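Long-range contact in succinate dehydrogenase subunit C (PDB 6LUM), which binds haem and probably anchors the succinate dehydrogenase complex in the membrane, helping to pass electrons from succinate oxidation toward quinone: residues F[88-93]-F[109-114]. Numbering follows the deposited sequence.
Sequences ALNGIR and QMLAVI. With HEM (protoporphyrin IX containing Fe), chain B.
In the antiparallel hairpin formed by helices 71-99 and 107-136 of this membrane subunit, Leu89 meets Ile114 and Arg93 meets Met110 one helical turn further on. The short segments run at 160° to each other, their axes 9.9 Å apart at closest. Ile114 points toward the other helix: its CB lies 4.1 Å from Leu89 CB, while CD1 comes to 3.6 Å from Asn90 OD1. With chi1 at 74°, CG1 sits between its own backbone N and carbonyl carbon, and the branch beyond it reaches across to Asn90. The hairpin is part of the transmembrane bundle of this family, and helix 71-99 turns another side, with Ala88, Gly91 and Ile92, to a haem: Gly91 C is 3.7 Å from the haem vinyl carbon CBC. Arg93 crosses Met110 with its aliphatic portion, CG lying 3.7 Å from Met110 CB; a bend at chi3 (92°) then turns the guanidinium so that Leu111 CD1 lies over one face. With an alanine here in place of Arg93, a gap would probably open beside Met110 and Leu111 CD1 would lose the guanidinium it lies over. Asn90 and Leu111 also touch Ser29 of helix 25-52.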
loop_
_atom_site.group_PDB
_atom_site.type_symbol
_atom_site.label_atom_id
_atom_site.label_comp_id
_atom_site.label_asym_id
_atom_site.label_seq_id
_atom_site.Cartn_x
_atom_site.Cartn_y
_atom_site.Cartn_z
ATOM N N ALA F 88 21.126 39.486 -11.379
ATOM C CA ALA F 88 20.075 39.564 -12.384
ATOM C C ALA F 88 20.442 38.782 -13.634
ATOM O O ALA F 88 19.633 38.007 -14.154
ATOM C CB ALA F 88 19.800 41.021 -12.728
ATOM N N LEU F 89 21.668 38.961 -14.126
ATOM C CA LEU F 89 22.083 38.264 -15.343
ATOM C C LEU F 89 22.120 36.750 -15.144
ATOM O O LEU F 89 21.587 35.984 -15.960
ATOM C CB LEU F 89 23.443 38.783 -15.785
ATOM C CG LEU F 89 23.479 40.241 -16.206
ATOM C CD1 LEU F 89 24.902 40.669 -16.390
ATOM C CD2 LEU F 89 22.712 40.422 -17.483
ATOM N N ASN F 90 22.749 36.293 -14.064
ATOM C CA ASN F 90 22.805 34.860 -13.826
ATOM C C ASN F 90 21.434 34.271 -13.535
ATOM O O ASN F 90 21.185 33.109 -13.860
ATOM C CB ASN F 90 23.746 34.547 -12.681
ATOM C CG ASN F 90 24.289 33.163 -12.765
ATOM O OD1 ASN F 90 25.220 32.907 -13.510
ATOM N ND2 ASN F 90 23.700 32.250 -12.025
ATOM N N GLY F 91 20.530 35.034 -12.926
ATOM C CA GLY F 91 19.190 34.532 -12.738
ATOM C C GLY F 91 18.447 34.396 -14.040
ATOM O O GLY F 91 17.629 33.493 -14.193
ATOM N N ILE F 92 18.707 35.287 -14.993
ATOM C CA ILE F 92 18.141 35.096 -16.324
ATOM C C ILE F 92 18.647 33.798 -16.926
ATOM O O ILE F 92 17.882 33.028 -17.513
ATOM C CB ILE F 92 18.464 36.292 -17.231
ATOM C CG1 ILE F 92 17.716 37.532 -16.769
ATOM C CG2 ILE F 92 18.085 35.980 -18.648
ATOM C CD1 ILE F 92 18.160 38.770 -17.470
ATOM N N ARG F 93 19.945 33.534 -16.787
ATOM C CA ARG F 93 20.506 32.281 -17.292
ATOM C C ARG F 93 19.828 31.072 -16.658
ATOM O O ARG F 93 19.488 30.105 -17.343
ATOM C CB ARG F 93 22.004 32.244 -17.037
ATOM C CG ARG F 93 22.672 30.993 -17.502
ATOM C CD ARG F 93 24.074 30.895 -16.980
ATOM N NE ARG F 93 24.105 30.178 -15.719
ATOM C CZ ARG F 93 24.665 28.991 -15.553
ATOM N NH1 ARG F 93 25.263 28.405 -16.564
ATOM N NH2 ARG F 93 24.643 28.403 -14.373
ATOM N N GLN F 109 27.470 28.646 -23.102
ATOM C CA GLN F 109 27.270 29.776 -23.997
ATOM C C GLN F 109 26.615 30.937 -23.268
ATOM O O GLN F 109 27.109 32.068 -23.313
ATOM C CB GLN F 109 26.430 29.355 -25.195
ATOM C CG GLN F 109 27.236 28.753 -26.307
ATOM C CD GLN F 109 27.655 27.340 -26.026
ATOM O OE1 GLN F 109 28.829 27.067 -25.792
ATOM N NE2 GLN F 109 26.705 26.419 -26.083
ATOM N N MET F 110 25.493 30.675 -22.595
ATOM C CA MET F 110 24.849 31.710 -21.797
ATOM C C MET F 110 25.811 32.294 -20.782
ATOM O O MET F 110 25.789 33.497 -20.517
ATOM C CB MET F 110 23.634 31.150 -21.074
ATOM C CG MET F 110 22.531 30.631 -21.937
ATOM S SD MET F 110 21.166 30.140 -20.890
ATOM C CE MET F 110 20.434 28.847 -21.859
ATOM N N LEU F 111 26.652 31.457 -20.189
ATOM C CA LEU F 111 27.559 31.940 -19.158
ATOM C C LEU F 111 28.576 32.922 -19.734
ATOM O O LEU F 111 28.844 33.974 -19.145
ATOM C CB LEU F 111 28.238 30.750 -18.494
ATOM C CG LEU F 111 29.082 30.959 -17.255
ATOM C CD1 LEU F 111 28.240 31.611 -16.210
ATOM C CD2 LEU F 111 29.528 29.610 -16.785
ATOM N N ALA F 112 29.139 32.608 -20.897
ATOM C CA ALA F 112 30.071 33.544 -21.522
ATOM C C ALA F 112 29.366 34.822 -21.963
ATOM O O ALA F 112 29.922 35.924 -21.847
ATOM C CB ALA F 112 30.763 32.881 -22.707
ATOM N N VAL F 113 28.136 34.698 -22.464
ATOM C CA VAL F 113 27.393 35.876 -22.897
ATOM C C VAL F 113 27.128 36.805 -21.723
ATOM O O VAL F 113 27.278 38.025 -21.838
ATOM C CB VAL F 113 26.088 35.461 -23.593
ATOM C CG1 VAL F 113 25.201 36.661 -23.796
ATOM C CG2 VAL F 113 26.393 34.803 -24.919
ATOM N N ILE F 114 26.734 36.254 -20.577
ATOM C CA ILE F 114 26.457 37.130 -19.446
ATOM C C ILE F 114 27.743 37.649 -18.827
ATOM O O ILE F 114 27.746 38.731 -18.248
ATOM C CB ILE F 114 25.570 36.452 -18.388
ATOM C CG1 ILE F 114 26.357 35.430 -17.588
ATOM C CG2 ILE F 114 24.344 35.834 -19.020
ATOM C CD1 ILE F 114 25.579 34.832 -16.477
HETATM C CHA HEM B . 17.809 33.103 -5.915
HETATM C CHB HEM B . 17.853 37.079 -3.243
HETATM C CHC HEM B . 17.069 39.547 -7.289
HETATM C CHD HEM B . 16.752 35.568 -9.942
HETATM C C1A HEM B . 18.000 33.965 -4.869
HETATM C C2A HEM B . 18.551 33.641 -3.579
HETATM C C3A HEM B . 18.559 34.737 -2.848
HETATM C C4A HEM B . 18.014 35.791 -3.643
HETATM C CMA HEM B . 19.053 34.886 -1.406
HETATM C CAA HEM B . 19.051 32.268 -3.123
HETATM C CBA HEM B . 20.291 31.886 -3.901
HETATM C CGA HEM B . 20.476 30.411 -3.762
HETATM O O1A HEM B . 21.519 29.899 -4.207
HETATM O O2A HEM B . 19.574 29.745 -3.212
HETATM C C1B HEM B . 17.545 38.070 -4.116
HETATM C C2B HEM B . 17.155 39.393 -3.748
HETATM C C3B HEM B . 16.957 40.050 -4.889
HETATM C C4B HEM B . 17.189 39.172 -5.980
HETATM C CMB HEM B . 17.042 39.861 -2.286
HETATM C CAB HEM B . 16.517 41.483 -5.160
HETATM C CBB HEM B . 15.963 42.183 -4.191
HETATM C C1C HEM B . 16.951 38.707 -8.357
HETATM C C2C HEM B . 16.808 39.120 -9.714
HETATM C C3C HEM B . 16.712 38.041 -10.463
HETATM C C4C HEM B . 16.806 36.890 -9.602
HETATM C CMC HEM B . 16.773 40.571 -10.207
HETATM C CAC HEM B . 16.550 38.099 -11.985
HETATM C CBC HEM B . 16.258 37.032 -12.720
HETATM C C1D HEM B . 16.927 34.543 -9.052
HETATM C C2D HEM B . 16.691 33.144 -9.293
HETATM C C3D HEM B . 16.984 32.492 -8.182
HETATM C C4D HEM B . 17.418 33.427 -7.190
HETATM C CMD HEM B . 16.186 32.511 -10.599
HETATM C CAD HEM B . 16.889 30.988 -7.961
HETATM C CBD HEM B . 18.305 30.460 -7.974
HETATM C CGD HEM B . 18.248 28.986 -7.781
HETATM O O1D HEM B . 17.152 28.498 -7.423
HETATM O O2D HEM B . 19.288 28.318 -7.988
HETATM N NA HEM B . 17.682 35.298 -4.880
HETATM N NB HEM B . 17.552 37.952 -5.483
HETATM N NC HEM B . 16.952 37.339 -8.313
HETATM N ND HEM B . 17.367 34.682 -7.751
HETATM FE FE HEM B . 17.307 36.319 -6.590
#